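Local coordinates for crustacyanin-C1 subunit (PDB 1I4U), which binds the carotenoid astaxanthin, giving the lobster carapace its blue colour as part of larger crustacyanin assemblies, at residues G69-Y72 / L76-R79; F63-T68 / L93-E98. All blocks are in the same frame, centred on the assembly; numbering follows the deposited sequence.

Contact 1 of 2, residues G69-Y72 / L76-R79; sequences GIAY and LLKR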
loop_
_atom_site.group_PDB
_atom_site.type_symbol
_atom_site.label_atom_id
_atom_site.label_comp_id
_atom_site.label_asym_id
_atom_site.label_seq_id
_atom_site.Cartn_x
_atom_site.Cartn_y
_atom_site.Cartn_z
ATOM N N GLY A 69 19.994 -4.047 -6.738
ATOM C CA GLY A 69 20.534 -3.027 -7.653
ATOM C C GLY A 69 21.254 -1.969 -6.809
ATOM O O GLY A 69 21.711 -2.287 -5.701
ATOM N N ILE A 70 21.354 -0.776 -7.356
ATOM C CA ILE A 70 22.042 0.339 -6.718
ATOM C C ILE A 70 20.980 1.317 -6.217
ATOM O O ILE A 70 20.158 1.772 -7.019
ATOM C CB ILE A 70 23.014 1.057 -7.680
ATOM C CG1 ILE A 70 23.878 0.098 -8.487
ATOM C CG2 ILE A 70 23.856 2.056 -6.907
ATOM C CD1 ILE A 70 24.667 -0.777 -7.566
ATOM N N ALA A 71 21.029 1.638 -4.939
ATOM C CA ALA A 71 20.103 2.553 -4.269
ATOM C C ALA A 71 20.434 3.978 -4.677
ATOM O O ALA A 71 21.491 4.220 -5.298
ATOM C CB ALA A 71 20.276 2.376 -2.780
ATOM N N TYR A 72 19.555 4.915 -4.321
ATOM C CA TYR A 72 19.742 6.323 -4.668
ATOM C C TYR A 72 20.970 6.954 -4.020
ATOM O O TYR A 72 21.490 7.958 -4.522
ATOM C CB TYR A 72 18.450 7.105 -4.355
ATOM C CG TYR A 72 17.391 6.860 -5.413
ATOM C CD1 TYR A 72 16.474 5.796 -5.305
ATOM C CD2 TYR A 72 17.304 7.650 -6.561
ATOM C CE1 TYR A 72 15.533 5.583 -6.282
ATOM C CE2 TYR A 72 16.375 7.434 -7.540
ATOM C CZ TYR A 72 15.483 6.400 -7.390
ATOM O OH TYR A 72 14.550 6.168 -8.377
ATOM N N LEU A 76 24.902 -0.692 -2.977
ATOM C CA LEU A 76 24.145 -1.905 -3.285
ATOM C C LEU A 76 23.000 -2.068 -2.284
ATOM O O LEU A 76 23.163 -1.794 -1.108
ATOM C CB LEU A 76 25.021 -3.140 -3.203
ATOM C CG LEU A 76 26.086 -3.302 -4.277
ATOM C CD1 LEU A 76 27.251 -4.163 -3.814
ATOM C CD2 LEU A 76 25.444 -3.920 -5.507
ATOM N N LEU A 77 21.869 -2.602 -2.755
ATOM C CA LEU A 77 20.681 -2.795 -1.970
ATOM C C LEU A 77 19.942 -4.037 -2.419
ATOM O O LEU A 77 19.815 -4.288 -3.607
ATOM C CB LEU A 77 19.741 -1.564 -2.084
ATOM C CG LEU A 77 18.425 -1.648 -1.319
ATOM C CD1 LEU A 77 18.635 -1.735 0.194
ATOM C CD2 LEU A 77 17.544 -0.424 -1.609
ATOM N N LYS A 78 19.505 -4.805 -1.437
ATOM C CA LYS A 78 18.618 -5.932 -1.632
ATOM C C LYS A 78 17.328 -5.678 -0.860
ATOM O O LYS A 78 17.430 -5.306 0.317
ATOM C CB LYS A 78 19.189 -7.269 -1.170
ATOM C CG LYS A 78 18.301 -8.496 -1.278
ATOM C CD LYS A 78 19.027 -9.762 -0.898
ATOM C CE LYS A 78 18.545 -10.228 0.445
ATOM N NZ LYS A 78 19.349 -11.383 0.952
ATOM N N ARG A 79 16.224 -5.910 -1.536
ATOM C CA ARG A 79 14.908 -5.828 -0.950
ATOM C C ARG A 79 14.205 -7.157 -1.101
ATOM O O ARG A 79 14.176 -7.718 -2.167
ATOM C CB ARG A 79 14.068 -4.768 -1.646
ATOM C CG ARG A 79 14.720 -3.416 -1.471
ATOM C CD ARG A 79 13.827 -2.378 -2.085
ATOM N NE ARG A 79 12.695 -2.194 -1.125
ATOM C CZ ARG A 79 11.599 -1.553 -1.593
ATOM N NH1 ARG A 79 11.487 -1.077 -2.841
ATOM N NH2 ARG A 79 10.583 -1.372 -0.779
#
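L77 meets G69 through the backbone and A71 through its side chain. G69 and L77 form an antiparallel hydrogen-bonded pair: G69 N donates to L77 O at 3.1 Å (N-H...O 142°), and L77 N returns a bond to G69 O at 3.0 Å (147°), so both bonds are noticeably bent. The carbonyl of G69 also receives a CA-H...O contact from L76 CA at 3.5 Å.

Along the L77 side chain, CB lies 4.0 Å from A71 CB. CG stands anti to the backbone N (chi1 179°), and from there the CD2 branch turns back beside the same alanine methyl, L77 CD2 being 4.1 Å from A71 CB. CD1 takes the other branch and meets no atom of 69-72; beyond the two segments, the leucine packs on L47 and I48.

This is the turn end of the β-hairpin of the lipocalin barrel in which strand 63-68, continued through a corner into 70-71, pairs with 76-85. The corner falls at G69, whose positive phi would jam any CB against the preceding carbonyl O, a conformation that only a residue without a CB takes comfortably. I70, beyond the corner, makes backbone hydrogen bonds to E49 and K50.

The non-hydrogen-bonded pair I70 and L76 brings the CA atoms to 4.6 Å, and their side chains lie on the opposite face of the hairpin from L77. They cross obliquely and touch at methyl ends, I70 CD1 to L76 CD2 at 3.8 Å, while L76 also packs against P174, T177 and Q178 in the C-terminal region.

Contact 2 of 2, residues F63-T68 / L93-E98; sequences FVIEST and LSIDYE. Unlike the reference sequence in segment 63-68: E66 (reference Lys).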
loop_
_atom_site.group_PDB
_atom_site.type_symbol
_atom_site.label_atom_id
_atom_site.label_comp_id
_atom_site.label_asym_id
_atom_site.label_seq_id
_atom_site.Cartn_x
_atom_site.Cartn_y
_atom_site.Cartn_z
ATOM N N PHE A 63 5.115 -16.031 -5.080
ATOM C CA PHE A 63 6.494 -15.746 -5.443
ATOM C C PHE A 63 7.192 -15.067 -4.306
ATOM O O PHE A 63 6.688 -14.107 -3.726
ATOM C CB PHE A 63 6.578 -14.855 -6.674
ATOM C CG PHE A 63 5.936 -15.353 -7.938
ATOM C CD1 PHE A 63 4.621 -15.049 -8.188
ATOM C CD2 PHE A 63 6.640 -16.092 -8.873
ATOM C CE1 PHE A 63 4.003 -15.482 -9.360
ATOM C CE2 PHE A 63 6.045 -16.514 -10.051
ATOM C CZ PHE A 63 4.731 -16.180 -10.321
ATOM N N VAL A 64 8.392 -15.555 -4.020
ATOM C CA VAL A 64 9.358 -14.912 -3.191
ATOM C C VAL A 64 10.325 -14.145 -4.083
ATOM O O VAL A 64 10.772 -14.644 -5.119
ATOM C CB VAL A 64 10.140 -15.962 -2.370
ATOM C CG1 VAL A 64 11.271 -15.350 -1.593
ATOM C CG2 VAL A 64 9.093 -16.681 -1.490
ATOM N N ILE A 65 10.608 -12.906 -3.741
ATOM C CA ILE A 65 11.319 -11.993 -4.617
ATOM C C ILE A 65 12.559 -11.506 -3.907
ATOM O O ILE A 65 12.462 -11.092 -2.760
ATOM C CB ILE A 65 10.508 -10.750 -5.046
ATOM C CG1 ILE A 65 9.142 -11.111 -5.565
ATOM C CG2 ILE A 65 11.293 -9.945 -6.069
ATOM C CD1 ILE A 65 8.203 -9.957 -5.746
ATOM N N GLU A 66 13.687 -11.510 -4.615
ATOM C CA GLU A 66 14.862 -10.770 -4.201
ATOM C C GLU A 66 15.086 -9.708 -5.289
ATOM O O GLU A 66 15.367 -10.027 -6.436
ATOM C CB GLU A 66 16.096 -11.667 -4.028
ATOM C CG GLU A 66 15.903 -12.708 -2.937
ATOM C CD GLU A 66 17.098 -13.577 -2.721
ATOM O OE1 GLU A 66 17.501 -13.624 -1.562
ATOM O OE2 GLU A 66 17.460 -14.104 -3.762
ATOM N N SER A 67 14.925 -8.438 -4.911
ATOM C CA SER A 67 15.119 -7.321 -5.786
ATOM C C SER A 67 16.417 -6.622 -5.395
ATOM O O SER A 67 16.616 -6.287 -4.235
ATOM C CB SER A 67 13.960 -6.329 -5.710
ATOM O OG SER A 67 12.779 -6.872 -6.251
ATOM N N THR A 68 17.325 -6.436 -6.362
ATOM C CA THR A 68 18.635 -5.902 -6.063
ATOM C C THR A 68 18.986 -4.835 -7.100
ATOM O O THR A 68 18.432 -4.734 -8.188
ATOM C CB THR A 68 19.726 -7.007 -6.070
ATOM O OG1 THR A 68 19.794 -7.554 -7.391
ATOM C CG2 THR A 68 19.437 -8.063 -5.022
ATOM N N LEU A 93 -2.669 -9.926 -8.353
ATOM C CA LEU A 93 -1.688 -10.181 -7.318
ATOM C C LEU A 93 -1.516 -8.926 -6.465
ATOM O O LEU A 93 -1.727 -7.792 -6.893
ATOM C CB LEU A 93 -0.327 -10.521 -7.954
ATOM C CG LEU A 93 -0.357 -11.773 -8.833
ATOM C CD1 LEU A 93 0.824 -11.769 -9.779
ATOM C CD2 LEU A 93 -0.440 -13.001 -7.931
ATOM N N SER A 94 -1.084 -9.127 -5.219
ATOM C CA SER A 94 -0.491 -8.098 -4.387
ATOM C C SER A 94 1.029 -8.217 -4.408
ATOM O O SER A 94 1.546 -9.299 -4.249
ATOM C CB SER A 94 -0.903 -8.254 -2.943
ATOM O OG SER A 94 -2.306 -8.126 -2.787
ATOM N N ILE A 95 1.692 -7.095 -4.645
ATOM C CA ILE A 95 3.143 -7.058 -4.539
ATOM C C ILE A 95 3.438 -6.393 -3.201
ATOM O O ILE A 95 2.903 -5.312 -2.876
ATOM C CB ILE A 95 3.793 -6.302 -5.701
ATOM C CG1 ILE A 95 5.316 -6.339 -5.570
ATOM C CG2 ILE A 95 3.340 -4.856 -5.833
ATOM C CD1 ILE A 95 6.010 -7.538 -6.020
ATOM N N ASP A 96 4.247 -7.045 -2.389
ATOM C CA ASP A 96 4.535 -6.651 -1.009
ATOM C C ASP A 96 6.039 -6.677 -0.788
ATOM O O ASP A 96 6.699 -7.563 -1.314
ATOM C CB ASP A 96 3.801 -7.607 -0.062
ATOM C CG ASP A 96 3.541 -7.101 1.337
ATOM O OD1 ASP A 96 4.104 -6.058 1.731
ATOM O OD2 ASP A 96 2.767 -7.820 2.045
ATOM N N TYR A 97 6.588 -5.734 -0.040
ATOM C CA TYR A 97 7.988 -5.686 0.268
ATOM C C TYR A 97 8.189 -5.451 1.741
ATOM O O TYR A 97 7.399 -4.773 2.419
ATOM C CB TYR A 97 8.737 -4.573 -0.516
ATOM C CG TYR A 97 9.105 -5.083 -1.899
ATOM C CD1 TYR A 97 8.231 -5.093 -2.964
ATOM C CD2 TYR A 97 10.367 -5.584 -2.155
ATOM C CE1 TYR A 97 8.600 -5.574 -4.232
ATOM C CE2 TYR A 97 10.748 -6.052 -3.392
ATOM C CZ TYR A 97 9.882 -6.042 -4.434
ATOM O OH TYR A 97 10.237 -6.530 -5.670
ATOM N N GLU A 98 9.270 -5.980 2.309
ATOM C CA GLU A 98 9.593 -5.669 3.688
ATOM C C GLU A 98 9.671 -4.158 3.926
ATOM O O GLU A 98 10.180 -3.430 3.110
ATOM C CB GLU A 98 10.936 -6.220 4.116
ATOM C CG GLU A 98 10.988 -7.617 4.652
ATOM C CD GLU A 98 12.373 -8.184 4.887
ATOM O OE1 GLU A 98 13.382 -7.665 4.360
ATOM O OE2 GLU A 98 12.411 -9.174 5.633
#
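I65 and Y97 mark the nearest backbone approach, CA to CA 8.6 Å, between strands whose short axes pass 9.0 Å apart with their directions 48° from parallel. That spacing is too wide for a β-bridge: in the antiparallel lipocalin barrel these are alternate strands, with strand 76-85 bonded between them, and side chains alone join them.

The two isoleucines cross at about a right angle. I95 has CG1 anti to the backbone N (chi1 -178°), which carries its CD1 over to the other strand; I65 CD1 then lies only 3.3 Å from I95 CD1, a methyl pair tighter than normal packing and doubtful in detail. Beyond the two segments, I65 packs on Y56 and I95 on L105.

The polar link is a short hydrogen bond, S67 OG to Y97 OH at 2.6 Å. The serine oxygen approaches the tyrosine at the edge of its ring and in the ring plane. S67 OG also bonds to N54 OD1, so this buried hydroxyl is gripped by two partners. The tyrosine reaches it because CG stands anti to its own carbonyl carbon (chi1 -83°), carrying the phenol across strand 76-85, where the side chain packs on R79. A bound 2-methyl-2,4-pentanediol lies about 3 Å from the Y97 side chain, probably from the crystallisation liquor, though such molecules often settle in pockets.

A phenylalanine in place of Y97 would probably leave S67 OG without this bond and open a small gap beside I65 CG2. I65 runs at about a right angle to the phenol: CD1 comes obliquely to the ring, 4.5 Å from Y97 CZ, and I65 CG2 lies 3.6 Å from Y97 OH.

In the fold
Strand 63-68 runs into 70-71 and strand 76-85 into 93-97, so contact 1 lies along the chain between the two segments of contact 2, their centres 14 Å apart. Contact 1 is a surface contact, centred about 16 Å from the centre of the chain, against about 10 Å for the partly buried contact 2. Strand 76-85, sheet neighbour of both 63-68 and 93-97, couples them: R79 N lies 2.8 Å from S67 O, a probable hydrogen bond, and R79 NH2 packs 3.7 Å from Y97 CB. Contact 2 carries the ligand evidence, the pentanediol beside Y97. This position is consistent with a pocket in the barrel, although a crystallisation molecule does not establish where astaxanthin binds.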